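Local coordinates for glycoside transferase (Listeria monocytogenes, PDB 6R2M), which is an extracellular glycoside hydrolase that probably cleaves bacterial exopolysaccharide, at residues T97-I100 and V101-F104; I106-A109 and L110-A113; L163-Q166 and A167-Q170. One frame throughout, in Å; residues are numbered along the deposited sequence.

Contact 1: T97-I100 and V101-F104; sequences TNAI and VDDF
Asp103 OD2 is gripped from two directions: the amide of Asn98 donates to it through ND2 at 2.8 Å, and the hydroxyl of Thr133, on helix 120-136, is its second hydrogen-bonding partner. The Asn98 bond is nearly straight and lies in the plane of the amide, but it reaches the syn side of OD2 from well out of the carboxylate plane, the two flat groups being turned 35° against each other. Asn98 can make this reach because its CG sits between the backbone N and the carbonyl carbon (chi1 68°), and its OD1 meanwhile accepts from the backbone N of Tyr147. Near the other carboxylate oxygen, a water accepts from Ala99 N (3.0 Å) and lies 2.7 Å from Asp103 OD1, probably bridging the two.

Ala99 is the N-cap residue of helix 100-116. Its carbonyl oxygen takes two N-H groups: Asp103 N, at 3.2 Å and in the carbonyl plane, and Asp102 N, at 2.9 Å but well above that plane and on a more bent path. Asp102 stands beside the N-cap residue, with OD2 3.6 Å from Ala99 CB, and its OD1 forms a salt bridge with Arg105.

On another side of the turn, Ile100 and Phe104 run side by side, with Ile100 CD1 4.0 Å from Phe104 CE2. The Ile100 carbonyl oxygen also lies over one face of the ring, toward its rim, while accepting from Phe104 N.

The Asp103 carboxylate thus ties the first turn back to the loop at Asn98 and across to helix 120-136 at Thr133. Both acidic groups have partners that would fix their rotation: Arg105 for Asp102, and Asn98 with Thr133 for Asp103.

Contact 2: I106-A109 and L110-A113; sequences ITEA and LYQA
Ile106 and Leu110, one turn apart on helix 100-116, lie side by side and point the same way, with Ile106 CG2 4.1 Å from Leu110 CD1. They belong to the tightly packed side of the helix. Ile106 rests on Leu76, and Leu110 enters among Phe69, Val73, Met57 and Ala126, so that three helices, 50-62, 66-79 and 120-136, close around it. Ala113 CB comes 3.3 Å from Ala109 O, and the methyls of Ala109 and Ala113 meet Met57 and Val61 of helix 50-62.

Tyr111 turns toward another flank. With CG anti to the carbonyl carbon (chi1 -77°), the ring leans back over the preceding turn and brings CD2 to 3.1 Å from Thr107 O, an oblique approach to a carbonyl already accepting from Tyr111 N at 2.9 Å. Its hydroxyl is hydrogen-bonded to Asp127 on helix 120-136. Thr107 faces Ile129 of the same helix, and its hydroxyl proton is shared between the carbonyl oxygens of Asp103, the stronger partner, and Phe104.

The looser side carries Glu108 and Gln112. Glu108 folds at chi2 (-64°), bringing OE2 to 4.1 Å from Tyr111 CD2 with the carboxylate and ring planes 52° apart; this is a van der Waals approach, whereas OE1 probably bonds to Gln166. Gln112 is exposed to solvent; with CG beside the backbone N, that carbon lies 3.3 Å from Glu108 O, the same oxygen that accepts its backbone N-H at 3.0 Å.

Regular backbone bonding thus runs through both sides unchanged, and the side chains set the difference. Aliphatic groups fill the side between helices. Of the polar groups, Thr107 closes back on its own preceding turn, while the Tyr111 hydroxyl and OE1 of Glu108 tie the helix to helices 120-136 and 165-170.

Contact 3: L163-Q166 and A167-Q170; sequences LNIQ and AMQQ
An asparagine N-cap with a hydrophobic staple opens the short helix 165-170. Asn164 is the cap: OD1 accepts from Ala167 N at 3.0 Å, with the donor standing 48° out of the plane of the amide carbonyl. Its CG is swung anti to the backbone N (chi1 -177°), which carries OD1 over the first turn and sets the amide against the Ala167 methyl, CG to CB 3.7 Å. The backbone oxygen of Asn164 accepts from Met168 N at 3.0 Å.

Leu163, just before the cap, closes the staple with Met168: Leu163 CD2 meets the sulfur SD at 3.8 Å, the two side chains crossing at a slant. Ile165 is buried against helix 209-223, and its CG2 lies 3.5 Å from NE2 of the exposed, extended Gln169, so a methyl is partly covered by an amide.

The stapled pair sits on Pro143 of strand 142-143, and Met168 also reaches Tyr173, Ala177 and Tyr178 in the following loop. On helix 209-223 Ile165 meets Ala218, while Asn164 and Ala167 face Phe104 of helix 100-116.

Contacts 1 and 2 follow one another on helix 100-116, its start and its middle, and both are largely buried; contact 3, on helix 165-170, is only partly so and has two exposed glutamines. Only contact 3 has a side-chain cap, backed by an apolar staple; in contact 1 an amide-carboxylate bond ties the helix start to the loop before it. Contact 2 combines aliphatic packing between helices with polar ties at its flanks. The two helices meet along one seam: at the end near contact 1, Phe104 CZ packs on Met168 CG (3.7 Å), and farther on Tyr111 CE2 rests on Gln170 CG (3.3 Å), beside the probable Glu108-Gln166 bond.

Contact 1: T97-I100 and V101-F104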
ATOM      1  N   THR A  97     -18.273  -2.767   0.319  1.00  8.01           N
ATOM      2  CA  THR A  97     -17.345  -2.271   1.322  1.00  9.82           C
ATOM      3  C   THR A  97     -16.182  -1.547   0.659  1.00  8.31           C
ATOM      4  O   THR A  97     -15.860  -1.778  -0.512  1.00  9.11           O
ATOM      5  CB  THR A  97     -16.781  -3.417   2.191  1.00 10.20           C
ATOM      6  OG1 THR A  97     -16.269  -4.447   1.338  1.00 11.60           O
ATOM      7  CG2 THR A  97     -17.857  -4.037   3.053  1.00 12.08           C
ATOM      8  N   ASN A  98     -15.552  -0.669   1.442  1.00  9.31           N
ATOM      9  CA  ASN A  98     -14.258  -0.089   1.110  1.00  9.98           C
ATOM     10  C   ASN A  98     -13.155  -0.943   1.744  1.00  7.66           C
ATOM     11  O   ASN A  98     -13.405  -2.019   2.290  1.00  9.79           O
ATOM     12  CB  ASN A  98     -14.191   1.357   1.604  1.00  8.38           C
ATOM     13  CG  ASN A  98     -14.179   1.437   3.121  1.00  9.13           C
ATOM     14  OD1 ASN A  98     -14.791   0.610   3.788  1.00  7.87           O
ATOM     15  ND2 ASN A  98     -13.443   2.403   3.674  1.00 10.44           N
ATOM     16  N   ALA A  99     -11.916  -0.457   1.688  1.00  8.73           N
ATOM     17  CA  ALA A  99     -10.817  -0.941   2.524  1.00  7.78           C
ATOM     18  C   ALA A  99      -9.999   0.288   2.869  1.00  5.49           C
ATOM     19  O   ALA A  99      -9.557   0.992   1.954  1.00  7.33           O
ATOM     20  CB  ALA A  99      -9.959  -1.987   1.797  1.00  8.26           C
ATOM     21  N   ILE A 100      -9.828   0.588   4.164  1.00  7.68           N
ATOM     22  CA  ILE A 100      -9.270   1.901   4.500  1.00  6.64           C
ATOM     23  C   ILE A 100      -7.878   2.079   3.913  1.00  8.82           C
ATOM     24  O   ILE A 100      -7.511   3.191   3.527  1.00  5.93           O
ATOM     25  CB  ILE A 100      -9.264   2.179   6.017  1.00  9.40           C
ATOM     26  CG1 ILE A 100      -8.371   1.194   6.793  1.00  8.38           C
ATOM     27  CG2 ILE A 100     -10.684   2.275   6.547  1.00 11.80           C
ATOM     28  CD1 ILE A 100      -8.310   1.493   8.311  1.00 11.52           C
ATOM     29  N   VAL A 101      -7.098   1.000   3.806  1.00  7.45           N
ATOM     30  CA  VAL A 101      -5.739   1.117   3.281  1.00  7.76           C
ATOM     31  C   VAL A 101      -5.768   1.655   1.855  1.00  7.99           C
ATOM     32  O   VAL A 101      -4.900   2.445   1.457  1.00  6.96           O
ATOM     33  CB  VAL A 101      -5.001  -0.238   3.388  1.00  6.79           C
ATOM     34  CG1 VAL A 101      -5.718  -1.372   2.589  1.00  7.85           C
ATOM     35  CG2 VAL A 101      -3.526  -0.105   3.013  1.00  9.86           C
ATOM     36  N   ASP A 102      -6.781   1.259   1.076  1.00  4.85           N
ATOM     37  CA  ASP A 102      -6.900   1.713  -0.307  1.00  6.06           C
ATOM     38  C   ASP A 102      -7.427   3.139  -0.390  1.00  6.96           C
ATOM     39  O   ASP A 102      -7.019   3.892  -1.292  1.00  8.60           O
ATOM     40  CB  ASP A 102      -7.788   0.745  -1.101  1.00  7.75           C
ATOM     41  CG  ASP A 102      -7.203  -0.667  -1.145  1.00  8.66           C
ATOM     42  OD1 ASP A 102      -5.960  -0.797  -1.141  1.00  8.96           O
ATOM     43  OD2 ASP A 102      -7.973  -1.656  -1.160  1.00 13.48           O
ATOM     44  N   ASP A 103      -8.311   3.537   0.541  1.00  7.41           N
ATOM     45  CA  ASP A 103      -8.742   4.930   0.598  1.00  7.79           C
ATOM     46  C   ASP A 103      -7.565   5.832   0.912  1.00  8.29           C
ATOM     47  O   ASP A 103      -7.391   6.875   0.281  1.00  7.04           O
ATOM     48  CB  ASP A 103      -9.804   5.152   1.674  1.00  6.43           C
ATOM     49  CG  ASP A 103     -11.061   4.354   1.459  1.00 10.77           C
ATOM     50  OD1 ASP A 103     -11.219   3.699   0.406  1.00 14.27           O
ATOM     51  OD2 ASP A 103     -11.909   4.409   2.379  1.00 11.91           O
ATOM     52  N   PHE A 104      -6.761   5.436   1.911  1.00  7.90           N
ATOM     53  CA  PHE A 104      -5.582   6.201   2.321  1.00  6.11           C
ATOM     54  C   PHE A 104      -4.625   6.394   1.153  1.00  8.13           C
ATOM     55  O   PHE A 104      -4.101   7.492   0.930  1.00  6.01           O
ATOM     56  CB  PHE A 104      -4.850   5.480   3.463  1.00  6.29           C
ATOM     57  CG  PHE A 104      -5.572   5.480   4.782  1.00  5.95           C
ATOM     58  CD1 PHE A 104      -6.499   6.467   5.113  1.00  5.29           C
ATOM     59  CD2 PHE A 104      -5.306   4.466   5.698  1.00  6.63           C
ATOM     60  CE1 PHE A 104      -7.141   6.436   6.346  1.00  8.28           C
ATOM     61  CE2 PHE A 104      -5.935   4.429   6.917  1.00  9.24           C
ATOM     62  CZ  PHE A 104      -6.859   5.426   7.245  1.00  7.24           C
TER
HETATM   63  O   HOH W   1     -11.457   1.217  -0.753  1.00 11.30           O

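Contact 2: I106-A109 and L110-A113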
ATOM      1  N   ILE A 106      -5.245   6.256  -2.128  1.00  5.88           N
ATOM      2  CA  ILE A 106      -5.805   7.071  -3.200  1.00  5.39           C
ATOM      3  C   ILE A 106      -5.831   8.539  -2.795  1.00  4.37           C
ATOM      4  O   ILE A 106      -5.468   9.419  -3.584  1.00  7.37           O
ATOM      5  CB  ILE A 106      -7.204   6.546  -3.574  1.00  7.78           C
ATOM      6  CG1 ILE A 106      -7.046   5.266  -4.412  1.00  6.53           C
ATOM      7  CG2 ILE A 106      -8.003   7.585  -4.365  1.00  9.36           C
ATOM      8  CD1 ILE A 106      -8.307   4.396  -4.512  1.00  5.38           C
ATOM      9  N   THR A 107      -6.283   8.830  -1.565  1.00  6.22           N
ATOM     10  CA  THR A 107      -6.354  10.223  -1.145  1.00  7.41           C
ATOM     11  C   THR A 107      -4.965  10.823  -1.014  1.00  7.50           C
ATOM     12  O   THR A 107      -4.761  11.977  -1.390  1.00  8.27           O
ATOM     13  CB  THR A 107      -7.125  10.377   0.168  1.00  8.23           C
ATOM     14  OG1 THR A 107      -6.526   9.579   1.203  1.00  8.32           O
ATOM     15  CG2 THR A 107      -8.568   9.960  -0.032  1.00 12.12           C
ATOM     16  N   GLU A 108      -3.983  10.039  -0.543  1.00  8.12           N
ATOM     17  CA  GLU A 108      -2.610  10.531  -0.524  1.00  8.65           C
ATOM     18  C   GLU A 108      -2.132  10.877  -1.927  1.00  9.98           C
ATOM     19  O   GLU A 108      -1.514  11.921  -2.138  1.00  7.93           O
ATOM     20  CB  GLU A 108      -1.679   9.498   0.109  1.00 11.37           C
ATOM     21  CG  GLU A 108      -1.659   9.581   1.622  1.00 14.88           C
ATOM     22  CD  GLU A 108      -1.103  10.911   2.106  1.00 22.72           C
ATOM     23  OE1 GLU A 108       0.094  11.173   1.875  1.00 30.59           O
ATOM     24  OE2 GLU A 108      -1.863  11.697   2.698  1.00 19.83           O
ATOM     25  N   ALA A 109      -2.442  10.030  -2.906  1.00  6.85           N
ATOM     26  CA  ALA A 109      -2.027  10.299  -4.273  1.00  5.73           C
ATOM     27  C   ALA A 109      -2.685  11.567  -4.802  1.00  7.31           C
ATOM     28  O   ALA A 109      -2.039  12.381  -5.469  1.00  9.53           O
ATOM     29  CB  ALA A 109      -2.353   9.091  -5.148  1.00  9.41           C
ATOM     30  N   LEU A 110      -3.964  11.770  -4.473  1.00  5.43           N
ATOM     31  CA  LEU A 110      -4.667  12.970  -4.903  1.00  5.27           C
ATOM     32  C   LEU A 110      -4.075  14.227  -4.286  1.00  7.87           C
ATOM     33  O   LEU A 110      -3.957  15.256  -4.967  1.00  6.40           O
ATOM     34  CB  LEU A 110      -6.146  12.854  -4.549  1.00  4.69           C
ATOM     35  CG  LEU A 110      -6.962  11.919  -5.458  1.00  6.31           C
ATOM     36  CD1 LEU A 110      -8.278  11.648  -4.785  1.00  9.67           C
ATOM     37  CD2 LEU A 110      -7.190  12.512  -6.841  1.00  6.96           C
ATOM     38  N   TYR A 111      -3.734  14.180  -2.995  1.00  7.29           N
ATOM     39  CA  TYR A 111      -3.114  15.346  -2.368  1.00  9.11           C
ATOM     40  C   TYR A 111      -1.791  15.676  -3.043  1.00  7.61           C
ATOM     41  O   TYR A 111      -1.504  16.844  -3.338  1.00 10.08           O
ATOM     42  CB  TYR A 111      -2.899  15.095  -0.875  1.00  6.85           C
ATOM     43  CG  TYR A 111      -4.136  15.209  -0.019  1.00  7.48           C
ATOM     44  CD1 TYR A 111      -4.924  16.350  -0.032  1.00 11.17           C
ATOM     45  CD2 TYR A 111      -4.499  14.172   0.817  1.00  6.73           C
ATOM     46  CE1 TYR A 111      -6.041  16.445   0.767  1.00  7.46           C
ATOM     47  CE2 TYR A 111      -5.618  14.253   1.615  1.00  9.83           C
ATOM     48  CZ  TYR A 111      -6.377  15.394   1.586  1.00  9.09           C
ATOM     49  OH  TYR A 111      -7.490  15.476   2.392  1.00  9.87           O
ATOM     50  N   GLN A 112      -0.966  14.658  -3.285  1.00  9.43           N
ATOM     51  CA  GLN A 112       0.329  14.884  -3.922  1.00 10.67           C
ATOM     52  C   GLN A 112       0.158  15.387  -5.347  1.00  6.43           C
ATOM     53  O   GLN A 112       0.877  16.291  -5.778  1.00  8.58           O
ATOM     54  CB  GLN A 112       1.157  13.597  -3.913  1.00 14.00           C
ATOM     55  CG  GLN A 112       1.539  13.120  -2.526  1.00 17.84           C
ATOM     56  CD  GLN A 112       2.381  14.140  -1.786  1.00 25.39           C
ATOM     57  OE1 GLN A 112       2.123  14.457  -0.620  1.00 32.19           O
ATOM     58  NE2 GLN A 112       3.386  14.670  -2.464  1.00 19.16           N
ATOM     59  N   ALA A 113      -0.824  14.843  -6.070  1.00  6.68           N
ATOM     60  CA  ALA A 113      -1.105  15.276  -7.437  1.00  7.82           C
ATOM     61  C   ALA A 113      -1.642  16.703  -7.485  1.00  7.30           C
ATOM     62  O   ALA A 113      -1.367  17.439  -8.434  1.00  8.47           O
ATOM     63  CB  ALA A 113      -2.103  14.316  -8.091  1.00  7.47           C
TER

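Contact 3: L163-Q166 and A167-Q170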
ATOM      1  N   LEU A 163      -2.839   0.493   8.146  1.00  7.25           N
ATOM      2  CA  LEU A 163      -2.623   1.844   8.641  1.00  7.49           C
ATOM      3  C   LEU A 163      -1.672   2.600   7.723  1.00 13.10           C
ATOM      4  O   LEU A 163      -0.644   2.069   7.279  1.00 13.57           O
ATOM      5  CB  LEU A 163      -2.067   1.832  10.062  1.00  9.07           C
ATOM      6  CG  LEU A 163      -2.968   1.236  11.144  1.00  8.95           C
ATOM      7  CD1 LEU A 163      -2.198   1.098  12.447  1.00 13.34           C
ATOM      8  CD2 LEU A 163      -4.209   2.068  11.377  1.00 11.25           C
ATOM      9  N   ASN A 164      -2.028   3.846   7.431  1.00  8.60           N
ATOM     10  CA  ASN A 164      -1.197   4.749   6.651  1.00  8.46           C
ATOM     11  C   ASN A 164      -1.076   5.986   7.528  1.00 10.71           C
ATOM     12  O   ASN A 164      -2.012   6.783   7.602  1.00  9.24           O
ATOM     13  CB  ASN A 164      -1.838   5.034   5.295  1.00  8.95           C
ATOM     14  CG  ASN A 164      -0.984   5.905   4.400  1.00 11.98           C
ATOM     15  OD1 ASN A 164      -0.346   6.866   4.845  1.00 12.45           O
ATOM     16  ND2 ASN A 164      -0.992   5.585   3.115  1.00 11.17           N
ATOM     17  N   ILE A 165       0.042   6.107   8.252  1.00 10.44           N
ATOM     18  CA  ILE A 165       0.151   7.157   9.263  1.00  9.00           C
ATOM     19  C   ILE A 165       0.094   8.532   8.617  1.00 12.28           C
ATOM     20  O   ILE A 165      -0.557   9.448   9.126  1.00  8.69           O
ATOM     21  CB  ILE A 165       1.440   6.974  10.087  1.00 10.61           C
ATOM     22  CG1 ILE A 165       1.412   5.631  10.821  1.00 10.50           C
ATOM     23  CG2 ILE A 165       1.633   8.157  11.071  1.00 10.74           C
ATOM     24  CD1 ILE A 165       0.139   5.366  11.639  1.00  9.84           C
ATOM     25  N   GLN A 166       0.779   8.707   7.488  1.00 13.49           N
ATOM     26  CA  GLN A 166       0.741  10.001   6.812  1.00 14.50           C
ATOM     27  C   GLN A 166      -0.689  10.394   6.445  1.00 13.07           C
ATOM     28  O   GLN A 166      -1.109  11.531   6.695  1.00 13.68           O
ATOM     29  CB  GLN A 166       1.639   9.970   5.572  1.00 17.60           C
ATOM     30  CG  GLN A 166       1.512  11.220   4.711  1.00 30.11           C
ATOM     31  CD  GLN A 166       2.819  11.645   4.078  1.00 35.01           C
ATOM     32  OE1 GLN A 166       3.875  11.613   4.712  1.00 39.25           O
ATOM     33  NE2 GLN A 166       2.757  12.033   2.808  1.00 34.29           N
ATOM     34  N   ALA A 167      -1.464   9.454   5.897  1.00 11.23           N
ATOM     35  CA  ALA A 167      -2.830   9.784   5.506  1.00 12.54           C
ATOM     36  C   ALA A 167      -3.684  10.102   6.728  1.00 16.09           C
ATOM     37  O   ALA A 167      -4.518  11.015   6.696  1.00 14.24           O
ATOM     38  CB  ALA A 167      -3.449   8.636   4.707  1.00 11.28           C
ATOM     39  N   MET A 168      -3.483   9.370   7.817  1.00 10.08           N
ATOM     40  CA  MET A 168      -4.290   9.600   9.010  1.00  9.44           C
ATOM     41  C   MET A 168      -3.986  10.950   9.642  1.00 12.70           C
ATOM     42  O   MET A 168      -4.891  11.594  10.186  1.00 13.22           O
ATOM     43  CB  MET A 168      -4.075   8.472  10.020  1.00 11.54           C
ATOM     44  CG  MET A 168      -4.537   7.142   9.503  1.00  9.18           C
ATOM     45  SD  MET A 168      -4.159   5.811  10.649  1.00 12.92           S
ATOM     46  CE  MET A 168      -5.098   6.345  12.085  1.00 13.18           C
ATOM     47  N   GLN A 169      -2.731  11.399   9.573  1.00 12.44           N
ATOM     48  CA  GLN A 169      -2.411  12.725  10.092  1.00 13.42           C
ATOM     49  C   GLN A 169      -2.994  13.819   9.205  1.00 17.19           C
ATOM     50  O   GLN A 169      -3.369  14.887   9.710  1.00 17.61           O
ATOM     51  CB  GLN A 169      -0.895  12.874  10.234  1.00 16.52           C
ATOM     52  CG  GLN A 169      -0.287  11.899  11.230  1.00 14.84           C
ATOM     53  CD  GLN A 169       1.228  11.861  11.185  1.00 19.93           C
ATOM     54  OE1 GLN A 169       1.847  12.211  10.182  1.00 22.79           O
ATOM     55  NE2 GLN A 169       1.835  11.414  12.279  1.00 21.39           N
ATOM     56  N   GLN A 170      -3.105  13.565   7.901  1.00 16.47           N
ATOM     57  CA  GLN A 170      -3.664  14.553   6.981  1.00 15.95           C
ATOM     58  C   GLN A 170      -5.107  14.911   7.330  1.00 17.71           C
ATOM     59  O   GLN A 170      -5.542  16.045   7.087  1.00 20.64           O
ATOM     60  CB  GLN A 170      -3.582  14.028   5.548  1.00 21.61           C
ATOM     61  CG  GLN A 170      -4.277  14.913   4.543  1.00 19.26           C
ATOM     62  CD  GLN A 170      -3.538  16.218   4.319  1.00 29.56           C
ATOM     63  OE1 GLN A 170      -2.310  16.240   4.256  1.00 27.44           O
ATOM     64  NE2 GLN A 170      -4.288  17.319   4.206  1.00 22.06           N
TER